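Side-chain contacts in citrate lyase, subunit 1 (Methanosaeta concilii, PDB 6HXI), which probably catalyses the ATP- and coenzyme A-dependent cleavage of citrate to acetyl-CoA and oxaloacetate, as a subunit of ATP citrate lyase: residues E248-E253 with T314-C319; R272-V277 with D323-S328. One frame throughout, in Å; residues are numbered along the deposited sequence.

How the interactions relate
Both contacts lie in the citrate-binding region of the chain and share helix 311-325, their centres 13 Å apart. Interaction 1 joins the earlier part of this helix to helix 246-256; interaction 2 sets Leu-324 and Met-325, farther along the same helix, against Trp-274 of strand 273-275, an outermost strand of the four-stranded parallel sheet. Along the sequence the segments alternate, 248-253, 272-277, 314-319 and 323-328, so the two connections cross. They also touch: Met-276 SD lies 3.7 Å from Tyr-317 CD2 and packs against Thr-318 as well. Helix 311-325 thus packs on helix 246-256 through its middle and on the edge of the parallel sheet farther along.

Interaction 1 (E248-E253 with T314-C319); sequences ELFIKE and TYHYTC
Ile-251 and Tyr-317, with CA atoms 6.6 Å apart, mark the backbone register of two nearly antiparallel helix segments, whose N-to-C directions differ by 170° and whose axes approach to 10.5 Å. Phe-250 and Ile-251 reach across from 248-253 to His-316 and Tyr-317. Phe-250 CG is anti to the backbone N (chi1 169°), which carries the ring across to His-316: CZ meets His-316 CB at 3.8 Å, while the carbonyl oxygen of His-316 lies at the ring edge, near its plane, 3.8 Å from CE2. That oxygen also accepts a hydrogen bond from Thr-320. An alanine in place of Phe-250 would take away the ring and is likely to leave His-316 CB without this apolar neighbour. Ile-251 meets Tyr-317 at about a right angle, CG2 approaching the phenol edge at CE1 (3.8 Å) and CD1 resting 3.8 Å from Tyr-317 CA. The Tyr-317 hydroxyl is hydrogen-bonded to Lys-263 O, which fixes the far end of the ring. Within helix 311-325, Thr-318 OG1 donates to Thr-314 O over 2.7 Å, from the face of the carbonyl plane opposite to that used by Thr-318 N. His-316 also packs on Lys-496 of the neighbouring succinyl-CoA ligase-type alpha chain. This is antiparallel helix packing in a domain of the succinyl-CoA synthetase clan, with the Tyr-317 side chain about 11 Å from bound citrate.

Interaction 2 (R272-V277 with D323-S328); sequences RVWTMV and DLMTRS
Met-325 lies over one face of the Trp-274 indole, its chain running past the tryptophan side chain in the opposite direction. Its CG makes a CH-pi contact, 3.7 Å from the centroid of the five-membered ring and only 17° off the ring normal; the nearest indole atom is CD1. Beyond CG the thioether is extended (chi2 172°, chi3 179°), which carries SD obliquely across the same ring, 4.2 Å from its centroid, as a Met-aromatic contact, and brings CE to 3.8 Å from Trp-274 CB. The Leu-324 side chain crosses that of Trp-274 at about a right angle, its CB 3.5 Å from Trp-274 CH2 at the six-membered end. Farther out, Leu-324 CD2 sits over the centre of the Arg-327 guanidinium, which forms a salt bridge through NH2 to Asp-323 OD2 (2.8 Å), approaching from above the carboxylate plane. The same NH2 has a second acidic partner in Glu-247. All three residues that meet across the contact are buried. Trp-274 belongs to strand 273-275, which is hydrogen-bonded through its backbone to strand 334-338; the indole also touches Ile-321 of helix 311-325, and Met-325 reaches Leu-336 of strand 334-338, so this part of the chain packs on both neighbouring parallel strands.

Interaction 1 (E248-E253 with T314-C319)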
loop_
_atom_site.group_PDB
_atom_site.type_symbol
_atom_site.label_atom_id
_atom_site.label_comp_id
_atom_site.label_asym_id
_atom_site.label_seq_id
_atom_site.Cartn_x
_atom_site.Cartn_y
_atom_site.Cartn_z
ATOM N N GLU C 248 46.549 -16.612 -29.936
ATOM C CA GLU C 248 45.879 -17.908 -30.045
ATOM C C GLU C 248 45.323 -18.370 -28.702
ATOM O O GLU C 248 44.216 -18.905 -28.651
ATOM C CB GLU C 248 46.830 -18.971 -30.590
ATOM C CG GLU C 248 47.052 -18.872 -32.082
ATOM C CD GLU C 248 47.837 -20.021 -32.672
ATOM O OE1 GLU C 248 47.705 -21.162 -32.176
ATOM O OE2 GLU C 248 48.547 -19.786 -33.674
ATOM N N LEU C 249 46.098 -18.165 -27.622
ATOM C CA LEU C 249 45.709 -18.539 -26.264
ATOM C C LEU C 249 44.599 -17.635 -25.728
ATOM O O LEU C 249 43.779 -18.094 -24.929
ATOM C CB LEU C 249 46.940 -18.599 -25.331
ATOM C CG LEU C 249 47.912 -19.765 -25.645
ATOM C CD1 LEU C 249 49.353 -19.404 -25.347
ATOM C CD2 LEU C 249 47.496 -21.063 -24.926
ATOM N N PHE C 250 44.538 -16.374 -26.216
ATOM C CA PHE C 250 43.494 -15.404 -25.876
ATOM C C PHE C 250 42.160 -15.841 -26.487
ATOM O O PHE C 250 41.124 -15.718 -25.835
ATOM C CB PHE C 250 43.882 -13.989 -26.361
ATOM C CG PHE C 250 42.774 -12.965 -26.301
ATOM C CD1 PHE C 250 42.230 -12.575 -25.084
ATOM C CD2 PHE C 250 42.258 -12.407 -27.461
ATOM C CE1 PHE C 250 41.184 -11.643 -25.031
ATOM C CE2 PHE C 250 41.229 -11.458 -27.406
ATOM C CZ PHE C 250 40.697 -11.082 -26.191
ATOM N N ILE C 251 42.194 -16.362 -27.739
ATOM C CA ILE C 251 41.028 -16.840 -28.488
ATOM C C ILE C 251 40.493 -18.132 -27.844
ATOM O O ILE C 251 39.274 -18.269 -27.657
ATOM C CB ILE C 251 41.332 -16.938 -30.016
ATOM C CG1 ILE C 251 41.649 -15.539 -30.637
ATOM C CG2 ILE C 251 40.233 -17.645 -30.797
ATOM C CD1 ILE C 251 40.619 -14.379 -30.378
ATOM N N LYS C 252 41.419 -19.034 -27.449
ATOM C CA LYS C 252 41.152 -20.292 -26.751
ATOM C C LYS C 252 40.478 -20.008 -25.419
ATOM O O LYS C 252 39.596 -20.757 -25.003
ATOM C CB LYS C 252 42.452 -21.091 -26.537
ATOM C CG LYS C 252 42.892 -21.862 -27.779
ATOM C CD LYS C 252 44.037 -22.819 -27.480
ATOM C CE LYS C 252 44.484 -23.616 -28.690
ATOM N NZ LYS C 252 43.571 -24.756 -28.991
ATOM N N GLU C 253 40.865 -18.887 -24.779
ATOM C CA GLU C 253 40.316 -18.419 -23.507
ATOM C C GLU C 253 38.842 -17.946 -23.677
ATOM O O GLU C 253 38.009 -18.240 -22.818
ATOM C CB GLU C 253 41.237 -17.335 -22.912
ATOM C CG GLU C 253 40.903 -16.889 -21.499
ATOM C CD GLU C 253 40.049 -15.635 -21.414
ATOM O OE1 GLU C 253 40.453 -14.599 -21.995
ATOM O OE2 GLU C 253 38.987 -15.681 -20.749
ATOM N N THR C 314 32.722 -11.783 -30.849
ATOM C CA THR C 314 33.151 -11.536 -32.234
ATOM C C THR C 314 34.022 -10.301 -32.313
ATOM O O THR C 314 34.924 -10.244 -33.149
ATOM C CB THR C 314 31.960 -11.491 -33.218
ATOM O OG1 THR C 314 31.136 -10.361 -32.906
ATOM C CG2 THR C 314 31.136 -12.760 -33.200
ATOM N N TYR C 315 33.755 -9.313 -31.443
ATOM C CA TYR C 315 34.530 -8.075 -31.388
ATOM C C TYR C 315 35.980 -8.376 -30.993
ATOM O O TYR C 315 36.893 -7.953 -31.698
ATOM C CB TYR C 315 33.870 -7.081 -30.414
ATOM C CG TYR C 315 34.766 -5.937 -30.022
ATOM C CD1 TYR C 315 34.926 -4.840 -30.857
ATOM C CD2 TYR C 315 35.480 -5.961 -28.822
ATOM C CE1 TYR C 315 35.766 -3.787 -30.510
ATOM C CE2 TYR C 315 36.329 -4.916 -28.468
ATOM C CZ TYR C 315 36.464 -3.829 -29.315
ATOM O OH TYR C 315 37.298 -2.800 -28.988
ATOM N N HIS C 316 36.188 -9.129 -29.886
ATOM C CA HIS C 316 37.520 -9.525 -29.401
ATOM C C HIS C 316 38.283 -10.379 -30.390
ATOM O O HIS C 316 39.488 -10.205 -30.527
ATOM C CB HIS C 316 37.448 -10.193 -28.028
ATOM C CG HIS C 316 37.062 -9.243 -26.942
ATOM N ND1 HIS C 316 35.929 -9.451 -26.167
ATOM C CD2 HIS C 316 37.648 -8.086 -26.558
ATOM C CE1 HIS C 316 35.872 -8.426 -25.330
ATOM N NE2 HIS C 316 36.884 -7.580 -25.526
ATOM N N TYR C 317 37.573 -11.271 -31.104
ATOM C CA TYR C 317 38.111 -12.132 -32.143
ATOM C C TYR C 317 38.610 -11.287 -33.321
ATOM O O TYR C 317 39.731 -11.497 -33.780
ATOM C CB TYR C 317 37.029 -13.115 -32.609
ATOM C CG TYR C 317 37.528 -14.191 -33.548
ATOM C CD1 TYR C 317 38.040 -15.391 -33.058
ATOM C CD2 TYR C 317 37.457 -14.025 -34.927
ATOM C CE1 TYR C 317 38.484 -16.393 -33.921
ATOM C CE2 TYR C 317 37.887 -15.024 -35.798
ATOM C CZ TYR C 317 38.417 -16.200 -35.293
ATOM O OH TYR C 317 38.853 -17.173 -36.159
ATOM N N THR C 318 37.771 -10.350 -33.814
ATOM C CA THR C 318 38.083 -9.467 -34.941
ATOM C C THR C 318 39.250 -8.551 -34.585
ATOM O O THR C 318 40.095 -8.300 -35.443
ATOM C CB THR C 318 36.825 -8.696 -35.437
ATOM O OG1 THR C 318 35.740 -9.601 -35.641
ATOM C CG2 THR C 318 37.070 -7.930 -36.745
ATOM N N CYS C 319 39.309 -8.077 -33.320
ATOM C CA CYS C 319 40.387 -7.223 -32.800
ATOM C C CYS C 319 41.713 -7.974 -32.848
ATOM O O CYS C 319 42.734 -7.378 -33.187
ATOM C CB CYS C 319 40.079 -6.757 -31.377
ATOM S SG CYS C 319 38.969 -5.328 -31.284
#

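Interaction 2 (R272-V277 with D323-S328)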
loop_
_atom_site.group_PDB
_atom_site.type_symbol
_atom_site.label_atom_id
_atom_site.label_comp_id
_atom_site.label_asym_id
_atom_site.label_seq_id
_atom_site.Cartn_x
_atom_site.Cartn_y
_atom_site.Cartn_z
ATOM N N ARG C 272 49.780 -12.458 -46.541
ATOM C CA ARG C 272 48.900 -11.366 -46.962
ATOM C C ARG C 272 47.408 -11.789 -47.073
ATOM O O ARG C 272 46.559 -10.913 -47.250
ATOM C CB ARG C 272 49.407 -10.659 -48.244
ATOM C CG ARG C 272 49.481 -11.510 -49.522
ATOM C CD ARG C 272 49.949 -10.711 -50.743
ATOM N NE ARG C 272 49.070 -9.573 -51.032
ATOM C CZ ARG C 272 47.977 -9.634 -51.787
ATOM N NH1 ARG C 272 47.625 -10.774 -52.370
ATOM N NH2 ARG C 272 47.226 -8.557 -51.967
ATOM N N VAL C 273 47.084 -13.102 -46.926
ATOM C CA VAL C 273 45.680 -13.551 -46.971
ATOM C C VAL C 273 45.159 -13.918 -45.565
ATOM O O VAL C 273 45.582 -14.918 -44.963
ATOM C CB VAL C 273 45.352 -14.664 -48.004
ATOM C CG1 VAL C 273 43.834 -14.880 -48.119
ATOM C CG2 VAL C 273 45.963 -14.367 -49.360
ATOM N N TRP C 274 44.244 -13.109 -45.054
ATOM C CA TRP C 274 43.662 -13.404 -43.754
ATOM C C TRP C 274 42.200 -13.786 -43.919
ATOM O O TRP C 274 41.519 -13.343 -44.864
ATOM C CB TRP C 274 43.856 -12.255 -42.762
ATOM C CG TRP C 274 45.283 -12.051 -42.357
ATOM C CD1 TRP C 274 46.268 -11.452 -43.088
ATOM C CD2 TRP C 274 45.883 -12.439 -41.114
ATOM N NE1 TRP C 274 47.444 -11.440 -42.376
ATOM C CE2 TRP C 274 47.235 -12.032 -41.157
ATOM C CE3 TRP C 274 45.416 -13.113 -39.974
ATOM C CZ2 TRP C 274 48.122 -12.280 -40.109
ATOM C CZ3 TRP C 274 46.290 -13.329 -38.921
ATOM C CH2 TRP C 274 47.623 -12.921 -38.997
ATOM N N THR C 275 41.734 -14.656 -43.033
ATOM C CA THR C 275 40.370 -15.129 -43.116
ATOM C C THR C 275 39.624 -15.057 -41.792
ATOM O O THR C 275 40.185 -15.330 -40.719
ATOM C CB THR C 275 40.326 -16.567 -43.671
ATOM O OG1 THR C 275 41.114 -17.438 -42.846
ATOM C CG2 THR C 275 40.738 -16.659 -45.142
ATOM N N MET C 276 38.339 -14.727 -41.881
ATOM C CA MET C 276 37.435 -14.734 -40.747
ATOM C C MET C 276 36.153 -15.363 -41.251
ATOM O O MET C 276 35.190 -14.679 -41.605
ATOM C CB MET C 276 37.242 -13.353 -40.128
ATOM C CG MET C 276 36.431 -13.416 -38.859
ATOM S SD MET C 276 36.559 -11.940 -37.846
ATOM C CE MET C 276 36.218 -10.657 -39.078
ATOM N N VAL C 277 36.195 -16.689 -41.350
ATOM C CA VAL C 277 35.113 -17.507 -41.893
ATOM C C VAL C 277 34.266 -18.129 -40.785
ATOM O O VAL C 277 34.793 -18.625 -39.790
ATOM C CB VAL C 277 35.633 -18.561 -42.918
ATOM C CG1 VAL C 277 34.486 -19.360 -43.521
ATOM C CG2 VAL C 277 36.454 -17.892 -44.019
ATOM N N ASP C 323 44.756 -6.972 -35.233
ATOM C CA ASP C 323 46.028 -6.699 -34.559
ATOM C C ASP C 323 47.185 -7.345 -35.300
ATOM O O ASP C 323 48.092 -6.638 -35.722
ATOM C CB ASP C 323 46.009 -7.170 -33.086
ATOM C CG ASP C 323 47.301 -6.918 -32.322
ATOM O OD1 ASP C 323 47.995 -5.922 -32.636
ATOM O OD2 ASP C 323 47.613 -7.706 -31.409
ATOM N N LEU C 324 47.125 -8.677 -35.482
ATOM C CA LEU C 324 48.134 -9.510 -36.143
ATOM C C LEU C 324 48.404 -9.126 -37.602
ATOM O O LEU C 324 49.529 -9.280 -38.079
ATOM C CB LEU C 324 47.723 -10.984 -36.060
ATOM C CG LEU C 324 47.778 -11.643 -34.684
ATOM C CD1 LEU C 324 46.808 -12.818 -34.616
ATOM C CD2 LEU C 324 49.192 -12.084 -34.344
ATOM N N MET C 325 47.367 -8.644 -38.298
ATOM C CA MET C 325 47.351 -8.211 -39.694
ATOM C C MET C 325 47.973 -6.804 -39.909
ATOM O O MET C 325 48.333 -6.464 -41.038
ATOM C CB MET C 325 45.886 -8.177 -40.138
ATOM C CG MET C 325 45.681 -8.320 -41.603
ATOM S SD MET C 325 43.927 -8.515 -41.991
ATOM C CE MET C 325 44.045 -8.611 -43.767
ATOM N N THR C 326 48.056 -5.985 -38.845
ATOM C CA THR C 326 48.517 -4.593 -38.911
ATOM C C THR C 326 49.904 -4.360 -38.268
ATOM O O THR C 326 50.339 -3.210 -38.124
ATOM C CB THR C 326 47.449 -3.664 -38.326
ATOM O OG1 THR C 326 47.213 -4.009 -36.960
ATOM C CG2 THR C 326 46.139 -3.676 -39.129
ATOM N N ARG C 327 50.601 -5.449 -37.910
ATOM C CA ARG C 327 51.929 -5.392 -37.321
ATOM C C ARG C 327 52.968 -5.070 -38.399
ATOM O O ARG C 327 53.743 -4.127 -38.237
ATOM C CB ARG C 327 52.247 -6.702 -36.590
ATOM C CG ARG C 327 51.475 -6.817 -35.282
ATOM C CD ARG C 327 51.467 -8.217 -34.712
ATOM N NE ARG C 327 50.650 -8.281 -33.500
ATOM C CZ ARG C 327 50.818 -9.160 -32.516
ATOM N NH1 ARG C 327 51.792 -10.062 -32.578
ATOM N NH2 ARG C 327 50.021 -9.135 -31.456
ATOM N N SER C 328 52.930 -5.811 -39.522
ATOM C CA SER C 328 53.831 -5.650 -40.661
ATOM C C SER C 328 53.136 -4.972 -41.846
ATOM O O SER C 328 51.960 -5.229 -42.107
ATOM C CB SER C 328 54.366 -7.010 -41.092
ATOM O OG SER C 328 55.390 -6.907 -42.070
#